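PDB 5F2H: uncharacterized protein from Bacillus cereus, which is of uncharacterised function but belongs to the alpha/beta hydrolase superfamily and is probably a hydrolase. Local coordinates for residues M68-N81 and E98-E110. Numbering follows the deposited sequence.
Sequences MKEAIIEKGFWYGN and EFHQMVQLCKERE
The backbone carbonyls of Ile72 and Phe77 converge on one nitrogen of Arg109. Arg109 NH1 donates to Ile72 O at 2.7 Å, nearly straight (166°), and to Phe77 O at 2.8 Å along a more bent path; Arg109 NH2 reaches the same Ile72 O in a weak, bent bond. Both oxygens lie close to the guanidinium plane, at its edge, although NH1 stands above the carbonyl plane of Phe77. Arg109 runs extended from CG to NE, which carries the head group across to these carbonyls, beside the turn through Gly76, while Leu105 CG covers one guanidinium face. The aliphatic part is used too: Arg109 CB lies 3.7 Å from Trp78 CB.

One residue on, Glu110 CA sits almost centrally over the six-membered ring of Trp78, 4.0 Å from its centroid, in a CH-pi contact. With CG anti to the backbone N (chi1 -179°) and the chain straight beyond, Glu110 passes along that face to Asn81, just after the N-cap Gly80; OE1 and OE2 both accept from Asn81 N, each in a weak bond. A water donates to Glu110 OE2 and Tyr79 O, joining them.

Between the helices, the buried Ile72 is a knob among Met102, Leu105, Cys106 and Arg109, its CD1 3.6 Å from Cys106 SG. Selenomethionine Met102, bent at chi2 and chi3, returns the packing by fitting among Met68, Lys69, Ile72 and Ile73. Met68, also selenomethionine, brings SE obliquely to the Phe99 ring (4.9 Å from its centroid) in a Met-aromatic contact. Trp78 N is hydrogen-bonded to Ser171 OG of the second subunit, so this loop borders the dimer contact.

Helices 68-74 and 98-110 point in the same general direction, axes inclined at 37°, and interlock knobs-into-holes, consistent with the TPR-like helical packing of the A/B hydrolase-like N-terminal family.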
HETATM    1  N   MSE B  68      25.185 -40.068 -17.381  1.00 74.03           N
HETATM    2  CA  MSE B  68      23.840 -40.519 -17.702  1.00 72.63           C
HETATM    3  C   MSE B  68      23.348 -41.403 -16.594  1.00 74.37           C
HETATM    4  O   MSE B  68      22.313 -41.115 -15.988  1.00 77.71           O
HETATM    5  CB  MSE B  68      23.885 -41.233 -19.048  1.00 73.61           C
HETATM    6  CG  MSE B  68      22.529 -41.223 -19.724  1.00 79.56           C
HETATM    7 SE   MSE B  68      22.738 -41.472 -21.664  0.81 86.03          SE
HETATM    8  CE  MSE B  68      20.854 -41.160 -22.140  1.00 81.31           C
ATOM      9  N   LYS B  69      24.099 -42.456 -16.274  1.00 77.20           N
ATOM     10  CA  LYS B  69      23.710 -43.377 -15.188  1.00 79.69           C
ATOM     11  C   LYS B  69      23.323 -42.654 -13.926  1.00 75.50           C
ATOM     12  O   LYS B  69      22.269 -42.901 -13.361  1.00 73.36           O
ATOM     13  CB  LYS B  69      24.835 -44.342 -14.811  1.00 86.76           C
ATOM     14  CG  LYS B  69      25.170 -45.412 -15.828  1.00 92.82           C
ATOM     15  CD  LYS B  69      26.314 -46.289 -15.334  1.00100.82           C
ATOM     16  CE  LYS B  69      26.603 -47.422 -16.309  1.00105.83           C
ATOM     17  NZ  LYS B  69      27.745 -48.267 -15.867  1.00113.53           N
ATOM     18  N   GLU B  70      24.185 -41.768 -13.471  1.00 74.53           N
ATOM     19  CA  GLU B  70      23.895 -41.044 -12.255  1.00 81.52           C
ATOM     20  C   GLU B  70      22.522 -40.384 -12.344  1.00 82.07           C
ATOM     21  O   GLU B  70      21.599 -40.729 -11.599  1.00 89.42           O
ATOM     22  CB  GLU B  70      24.992 -40.021 -11.986  1.00 82.54           C
ATOM     23  CG  GLU B  70      24.789 -39.219 -10.721  1.00 85.84           C
ATOM     24  CD  GLU B  70      25.943 -38.260 -10.466  1.00 89.51           C
ATOM     25  OE1 GLU B  70      27.098 -38.676 -10.686  1.00 93.00           O
ATOM     26  OE2 GLU B  70      25.714 -37.114 -10.002  1.00 85.90           O
ATOM     27  N   ALA B  71      22.391 -39.472 -13.296  1.00 76.30           N
ATOM     28  CA  ALA B  71      21.156 -38.735 -13.528  1.00 72.02           C
ATOM     29  C   ALA B  71      19.899 -39.584 -13.515  1.00 73.16           C
ATOM     30  O   ALA B  71      18.941 -39.294 -12.798  1.00 72.53           O
ATOM     31  CB  ALA B  71      21.246 -38.047 -14.880  1.00 69.63           C
ATOM     32  N   ILE B  72      19.912 -40.630 -14.327  1.00 72.33           N
ATOM     33  CA  ILE B  72      18.767 -41.501 -14.459  1.00 73.00           C
ATOM     34  C   ILE B  72      18.670 -42.584 -13.402  1.00 79.02           C
ATOM     35  O   ILE B  72      17.595 -42.829 -12.861  1.00 80.25           O
ATOM     36  CB  ILE B  72      18.782 -42.147 -15.836  1.00 74.66           C
ATOM     37  CG1 ILE B  72      18.819 -41.044 -16.887  1.00 74.45           C
ATOM     38  CG2 ILE B  72      17.550 -43.027 -16.018  1.00 77.32           C
ATOM     39  CD1 ILE B  72      18.985 -41.543 -18.300  1.00 74.88           C
ATOM     40  N   ILE B  73      19.781 -43.238 -13.102  1.00 82.99           N
ATOM     41  CA  ILE B  73      19.763 -44.291 -12.107  1.00 90.05           C
ATOM     42  C   ILE B  73      19.716 -43.728 -10.694  1.00 92.60           C
ATOM     43  O   ILE B  73      18.687 -43.790 -10.021  1.00 95.35           O
ATOM     44  CB  ILE B  73      20.997 -45.215 -12.227  1.00 94.29           C
ATOM     45  CG1 ILE B  73      21.088 -45.811 -13.633  1.00 95.15           C
ATOM     46  CG2 ILE B  73      20.960 -46.309 -11.169  1.00 99.33           C
ATOM     47  CD1 ILE B  73      19.871 -46.618 -14.035  1.00 98.63           C
ATOM     48  N   GLU B  74      20.818 -43.115 -10.290  1.00 92.55           N
ATOM     49  CA  GLU B  74      20.964 -42.575  -8.951  1.00 98.98           C
ATOM     50  C   GLU B  74      19.981 -41.470  -8.582  1.00 95.11           C
ATOM     51  O   GLU B  74      19.368 -41.521  -7.516  1.00 99.22           O
ATOM     52  CB  GLU B  74      22.413 -42.114  -8.740  1.00104.99           C
ATOM     53  CG  GLU B  74      23.465 -43.212  -8.964  1.00111.21           C
ATOM     54  CD  GLU B  74      23.337 -44.408  -8.010  1.00116.39           C
ATOM     55  OE1 GLU B  74      22.643 -44.303  -6.975  1.00118.07           O
ATOM     56  OE2 GLU B  74      23.955 -45.459  -8.281  1.00114.41           O
ATOM     57  N   LYS B  75      19.813 -40.477  -9.442  1.00 90.89           N
ATOM     58  CA  LYS B  75      18.884 -39.395  -9.123  1.00 85.90           C
ATOM     59  C   LYS B  75      17.459 -39.581  -9.613  1.00 77.59           C
ATOM     60  O   LYS B  75      16.578 -38.824  -9.244  1.00 71.11           O
ATOM     61  CB  LYS B  75      19.473 -38.053  -9.520  1.00 88.62           C
ATOM     62  CG  LYS B  75      20.640 -37.706  -8.616  1.00 96.43           C
ATOM     63  CD  LYS B  75      21.208 -36.332  -8.904  1.00102.70           C
ATOM     64  CE  LYS B  75      22.201 -35.924  -7.823  1.00111.80           C
ATOM     65  NZ  LYS B  75      23.325 -36.886  -7.666  1.00118.27           N
ATOM     66  N   GLY B  76      17.230 -40.627 -10.401  1.00 77.49           N
ATOM     67  CA  GLY B  76      15.900 -40.934 -10.919  1.00 75.77           C
ATOM     68  C   GLY B  76      15.221 -39.951 -11.868  1.00 74.15           C
ATOM     69  O   GLY B  76      13.996 -39.888 -11.885  1.00 74.43           O
ATOM     70  N   PHE B  77      15.975 -39.178 -12.655  1.00 70.22           N
ATOM     71  CA  PHE B  77      15.339 -38.252 -13.583  1.00 67.51           C
ATOM     72  C   PHE B  77      15.045 -38.973 -14.890  1.00 64.81           C
ATOM     73  O   PHE B  77      15.471 -40.114 -15.084  1.00 67.79           O
ATOM     74  CB  PHE B  77      16.233 -37.066 -13.925  1.00 68.62           C
ATOM     75  CG  PHE B  77      16.699 -36.276 -12.742  1.00 68.49           C
ATOM     76  CD1 PHE B  77      15.788 -35.618 -11.931  1.00 68.42           C
ATOM     77  CD2 PHE B  77      18.048 -36.021 -12.570  1.00 67.66           C
ATOM     78  CE1 PHE B  77      16.215 -34.817 -10.894  1.00 70.68           C
ATOM     79  CE2 PHE B  77      18.484 -35.232 -11.535  1.00 70.83           C
ATOM     80  CZ  PHE B  77      17.569 -34.628 -10.691  1.00 72.89           C
ATOM     81  N   TRP B  78      14.331 -38.309 -15.797  1.00 62.44           N
ATOM     82  CA  TRP B  78      14.017 -38.901 -17.111  1.00 60.31           C
ATOM     83  C   TRP B  78      14.005 -37.809 -18.179  1.00 56.25           C
ATOM     84  O   TRP B  78      13.801 -36.644 -17.860  1.00 51.83           O
ATOM     85  CB  TRP B  78      12.655 -39.616 -17.102  1.00 59.69           C
ATOM     86  CG  TRP B  78      11.517 -38.694 -16.936  1.00 57.29           C
ATOM     87  CD1 TRP B  78      10.900 -38.342 -15.780  1.00 57.24           C
ATOM     88  CD2 TRP B  78      10.874 -37.957 -17.974  1.00 57.50           C
ATOM     89  NE1 TRP B  78       9.887 -37.450 -16.033  1.00 55.65           N
ATOM     90  CE2 TRP B  78       9.866 -37.187 -17.376  1.00 56.85           C
ATOM     91  CE3 TRP B  78      11.064 -37.865 -19.358  1.00 55.34           C
ATOM     92  CZ2 TRP B  78       9.059 -36.325 -18.112  1.00 56.37           C
ATOM     93  CZ3 TRP B  78      10.269 -37.016 -20.077  1.00 54.00           C
ATOM     94  CH2 TRP B  78       9.268 -36.266 -19.456  1.00 54.71           C
ATOM     95  N   TYR B  79      14.189 -38.206 -19.439  1.00 57.81           N
ATOM     96  CA  TYR B  79      14.185 -37.281 -20.573  1.00 58.64           C
ATOM     97  C   TYR B  79      13.339 -37.842 -21.711  1.00 62.93           C
ATOM     98  O   TYR B  79      13.050 -39.037 -21.748  1.00 64.29           O
ATOM     99  CB  TYR B  79      15.601 -37.035 -21.049  1.00 59.55           C
ATOM    100  CG  TYR B  79      16.499 -36.541 -19.935  1.00 61.22           C
ATOM    101  CD1 TYR B  79      16.568 -35.201 -19.623  1.00 61.46           C
ATOM    102  CD2 TYR B  79      17.254 -37.420 -19.185  1.00 61.10           C
ATOM    103  CE1 TYR B  79      17.370 -34.748 -18.593  1.00 59.07           C
ATOM    104  CE2 TYR B  79      18.069 -36.972 -18.173  1.00 62.05           C
ATOM    105  CZ  TYR B  79      18.128 -35.631 -17.880  1.00 59.46           C
ATOM    106  OH  TYR B  79      18.952 -35.186 -16.860  1.00 56.80           O
ATOM    107  N   GLY B  80      12.928 -36.969 -22.633  1.00 66.71           N
ATOM    108  CA  GLY B  80      12.086 -37.353 -23.788  1.00 60.89           C
ATOM    109  C   GLY B  80      12.583 -38.551 -24.566  1.00 60.88           C
ATOM    110  O   GLY B  80      13.770 -38.692 -24.831  1.00 61.70           O
ATOM    111  N   ASN B  81      11.661 -39.413 -24.964  1.00 64.58           N
ATOM    112  CA  ASN B  81      12.036 -40.597 -25.696  1.00 64.81           C
ATOM    113  C   ASN B  81      12.594 -40.214 -27.029  1.00 68.01           C
ATOM    114  O   ASN B  81      13.670 -40.678 -27.405  1.00 69.63           O
ATOM    115  CB  ASN B  81      10.830 -41.487 -25.937  1.00 68.80           C
ATOM    116  CG  ASN B  81      11.170 -42.718 -26.763  1.00 71.83           C
ATOM    117  OD1 ASN B  81      12.267 -43.263 -26.683  1.00 72.49           O
ATOM    118  ND2 ASN B  81      10.202 -43.195 -27.512  1.00 78.42           N
ATOM    119  N   GLU B  98      23.931 -50.496 -21.537  1.00 83.75           N
ATOM    120  CA  GLU B  98      23.475 -49.681 -20.416  1.00 88.02           C
ATOM    121  C   GLU B  98      22.647 -48.535 -20.967  1.00 83.35           C
ATOM    122  O   GLU B  98      21.727 -48.057 -20.312  1.00 81.13           O
ATOM    123  CB  GLU B  98      24.621 -49.134 -19.520  1.00 92.43           C
ATOM    124  CG  GLU B  98      25.396 -50.122 -18.622  1.00 97.40           C
ATOM    125  CD  GLU B  98      26.355 -51.066 -19.339  1.00103.05           C
ATOM    126  OE1 GLU B  98      26.612 -50.897 -20.555  1.00106.51           O
ATOM    127  OE2 GLU B  98      26.904 -51.958 -18.652  1.00106.21           O
ATOM    128  N   PHE B  99      22.979 -48.092 -22.176  1.00 83.59           N
ATOM    129  CA  PHE B  99      22.251 -47.002 -22.804  1.00 78.76           C
ATOM    130  C   PHE B  99      20.808 -47.384 -23.069  1.00 75.66           C
ATOM    131  O   PHE B  99      19.910 -46.595 -22.810  1.00 72.87           O
ATOM    132  CB  PHE B  99      22.920 -46.557 -24.099  1.00 76.93           C
ATOM    133  CG  PHE B  99      22.200 -45.437 -24.786  1.00 74.02           C
ATOM    134  CD1 PHE B  99      22.448 -44.125 -24.431  1.00 75.44           C
ATOM    135  CD2 PHE B  99      21.280 -45.692 -25.787  1.00 70.44           C
ATOM    136  CE1 PHE B  99      21.787 -43.088 -25.067  1.00 74.31           C
ATOM    137  CE2 PHE B  99      20.608 -44.661 -26.413  1.00 67.72           C
ATOM    138  CZ  PHE B  99      20.862 -43.359 -26.056  1.00 67.91           C
ATOM    139  N   HIS B 100      20.579 -48.590 -23.580  1.00 79.76           N
ATOM    140  CA  HIS B 100      19.207 -49.030 -23.859  1.00 83.05           C
ATOM    141  C   HIS B 100      18.438 -49.138 -22.554  1.00 83.16           C
ATOM    142  O   HIS B 100      17.244 -48.863 -22.518  1.00 79.36           O
ATOM    143  CB  HIS B 100      19.163 -50.322 -24.678  1.00 86.85           C
ATOM    144  CG  HIS B 100      19.854 -50.202 -26.000  1.00 92.55           C
ATOM    145  ND1 HIS B 100      21.065 -50.805 -26.262  1.00 99.67           N
ATOM    146  CD2 HIS B 100      19.591 -49.417 -27.072  1.00 94.18           C
ATOM    147  CE1 HIS B 100      21.466 -50.475 -27.476  1.00100.29           C
ATOM    148  NE2 HIS B 100      20.598 -49.620 -27.983  1.00 96.58           N
ATOM    149  N   GLN B 101      19.135 -49.508 -21.483  1.00 84.65           N
ATOM    150  CA  GLN B 101      18.521 -49.607 -20.168  1.00 86.88           C
ATOM    151  C   GLN B 101      17.954 -48.264 -19.731  1.00 84.24           C
ATOM    152  O   GLN B 101      16.863 -48.181 -19.152  1.00 83.98           O
ATOM    153  CB  GLN B 101      19.565 -49.992 -19.134  1.00 94.69           C
ATOM    154  CG  GLN B 101      19.026 -50.007 -17.709  1.00 99.36           C
ATOM    155  CD  GLN B 101      20.112 -50.252 -16.691  1.00100.58           C
ATOM    156  OE1 GLN B 101      21.291 -50.345 -17.035  1.00101.30           O
ATOM    157  NE2 GLN B 101      19.725 -50.323 -15.428  1.00102.75           N
HETATM  158  N   MSE B 102      18.733 -47.215 -19.949  1.00 80.09           N
HETATM  159  CA  MSE B 102      18.296 -45.890 -19.560  1.00 78.20           C
HETATM  160  C   MSE B 102      17.139 -45.480 -20.410  1.00 72.60           C
HETATM  161  O   MSE B 102      16.125 -45.028 -19.892  1.00 71.73           O
HETATM  162  CB  MSE B 102      19.458 -44.938 -19.473  1.00 81.57           C
HETATM  163  CG  MSE B 102      19.940 -45.104 -18.034  1.00 83.43           C
HETATM  164 SE   MSE B 102      21.857 -44.774 -18.041  0.82 96.50          SE
HETATM  165  CE  MSE B 102      22.183 -46.572 -17.283  1.00104.18           C
ATOM    166  N   VAL B 103      17.265 -45.667 -21.716  1.00 71.83           N
ATOM    167  CA  VAL B 103      16.192 -45.324 -22.649  1.00 69.99           C
ATOM    168  C   VAL B 103      14.866 -45.899 -22.175  1.00 72.70           C
ATOM    169  O   VAL B 103      13.875 -45.189 -21.986  1.00 72.04           O
ATOM    170  CB  VAL B 103      16.473 -45.911 -24.043  1.00 69.76           C
ATOM    171  CG1 VAL B 103      15.242 -45.843 -24.938  1.00 71.69           C
ATOM    172  CG2 VAL B 103      17.661 -45.228 -24.695  1.00 66.64           C
ATOM    173  N   GLN B 104      14.878 -47.194 -21.920  1.00 76.50           N
ATOM    174  CA  GLN B 104      13.672 -47.857 -21.500  1.00 80.05           C
ATOM    175  C   GLN B 104      13.208 -47.350 -20.144  1.00 78.78           C
ATOM    176  O   GLN B 104      12.012 -47.260 -19.884  1.00 84.33           O
ATOM    177  CB  GLN B 104      13.863 -49.366 -21.403  1.00 83.86           C
ATOM    178  CG  GLN B 104      12.573 -50.046 -21.770  1.00 88.65           C
ATOM    179  CD  GLN B 104      12.296 -49.801 -23.247  1.00 88.62           C
ATOM    180  OE1 GLN B 104      13.241 -49.680 -24.042  1.00 84.51           O
ATOM    181  NE2 GLN B 104      11.027 -49.760 -23.634  1.00 90.10           N
ATOM    182  N   LEU B 105      14.155 -47.065 -19.264  1.00 75.91           N
ATOM    183  CA  LEU B 105      13.810 -46.596 -17.951  1.00 75.55           C
ATOM    184  C   LEU B 105      13.141 -45.246 -18.070  1.00 71.49           C
ATOM    185  O   LEU B 105      12.116 -45.017 -17.436  1.00 72.74           O
ATOM    186  CB  LEU B 105      15.039 -46.597 -17.046  1.00 81.35           C
ATOM    187  CG  LEU B 105      14.857 -46.205 -15.580  1.00 86.00           C
ATOM    188  CD1 LEU B 105      13.709 -46.948 -14.911  1.00 87.80           C
ATOM    189  CD2 LEU B 105      16.178 -46.434 -14.849  1.00 87.33           C
ATOM    190  N   CYS B 106      13.678 -44.369 -18.915  1.00 70.19           N
ATOM    191  CA  CYS B 106      13.073 -43.043 -19.125  1.00 70.25           C
ATOM    192  C   CYS B 106      11.702 -43.116 -19.789  1.00 69.35           C
ATOM    193  O   CYS B 106      10.794 -42.375 -19.429  1.00 69.18           O
ATOM    194  CB  CYS B 106      13.953 -42.147 -19.988  1.00 69.38           C
ATOM    195  SG  CYS B 106      15.509 -41.635 -19.238  1.00 75.93           S
ATOM    196  N   LYS B 107      11.560 -44.000 -20.769  1.00 70.42           N
ATOM    197  CA  LYS B 107      10.300 -44.140 -21.476  1.00 74.80           C
ATOM    198  C   LYS B 107       9.184 -44.394 -20.487  1.00 76.23           C
ATOM    199  O   LYS B 107       8.116 -43.796 -20.557  1.00 77.81           O
ATOM    200  CB  LYS B 107      10.367 -45.260 -22.511  1.00 80.87           C
ATOM    201  CG  LYS B 107       9.033 -45.396 -23.224  1.00 88.75           C
ATOM    202  CD  LYS B 107       8.995 -46.460 -24.315  1.00 95.47           C
ATOM    203  CE  LYS B 107       9.911 -46.143 -25.483  1.00 95.31           C
ATOM    204  NZ  LYS B 107       9.723 -47.153 -26.570  1.00 97.69           N
ATOM    205  N   GLU B 108       9.446 -45.309 -19.577  1.00 80.53           N
ATOM    206  CA  GLU B 108       8.516 -45.667 -18.540  1.00 87.20           C
ATOM    207  C   GLU B 108       8.139 -44.444 -17.721  1.00 84.33           C
ATOM    208  O   GLU B 108       6.961 -44.095 -17.615  1.00 83.21           O
ATOM    209  CB  GLU B 108       9.225 -46.700 -17.674  1.00 95.22           C
ATOM    210  CG  GLU B 108       8.660 -46.983 -16.305  1.00103.64           C
ATOM    211  CD  GLU B 108       9.560 -47.952 -15.575  1.00113.55           C
ATOM    212  OE1 GLU B 108       9.924 -47.684 -14.407  1.00122.32           O
ATOM    213  OE2 GLU B 108      10.006 -48.918 -16.232  1.00117.86           O
ATOM    214  N   ARG B 109       9.146 -43.788 -17.156  1.00 82.13           N
ATOM    215  CA  ARG B 109       8.926 -42.596 -16.339  1.00 79.30           C
ATOM    216  C   ARG B 109       8.226 -41.508 -17.130  1.00 76.22           C
ATOM    217  O   ARG B 109       7.481 -40.734 -16.556  1.00 82.72           O
ATOM    218  CB  ARG B 109      10.245 -42.069 -15.770  1.00 79.22           C
ATOM    219  CG  ARG B 109      10.924 -43.018 -14.798  1.00 81.75           C
ATOM    220  CD  ARG B 109      12.327 -42.564 -14.437  1.00 80.88           C
ATOM    221  NE  ARG B 109      12.994 -43.518 -13.546  1.00 87.69           N
ATOM    222  CZ  ARG B 109      14.283 -43.466 -13.199  1.00 88.93           C
ATOM    223  NH1 ARG B 109      15.084 -42.534 -13.701  1.00 87.59           N
ATOM    224  NH2 ARG B 109      14.788 -44.381 -12.381  1.00 91.93           N
ATOM    225  N   GLU B 110       8.463 -41.448 -18.437  1.00 73.95           N
ATOM    226  CA  GLU B 110       7.836 -40.437 -19.298  1.00 74.64           C
ATOM    227  C   GLU B 110       6.359 -40.724 -19.526  1.00 76.11           C
ATOM    228  O   GLU B 110       5.514 -39.850 -19.354  1.00 74.91           O
ATOM    229  CB  GLU B 110       8.548 -40.384 -20.645  1.00 75.40           C
ATOM    230  CG  GLU B 110       8.034 -39.354 -21.646  1.00 73.95           C
ATOM    231  CD  GLU B 110       8.821 -39.404 -22.951  1.00 79.09           C
ATOM    232  OE1 GLU B 110       8.582 -38.589 -23.887  1.00 78.71           O
ATOM    233  OE2 GLU B 110       9.707 -40.282 -23.039  1.00 80.77           O
TER
HETATM  234  O   HOH W   1      12.045 -41.702 -22.418  1.00 74.61           O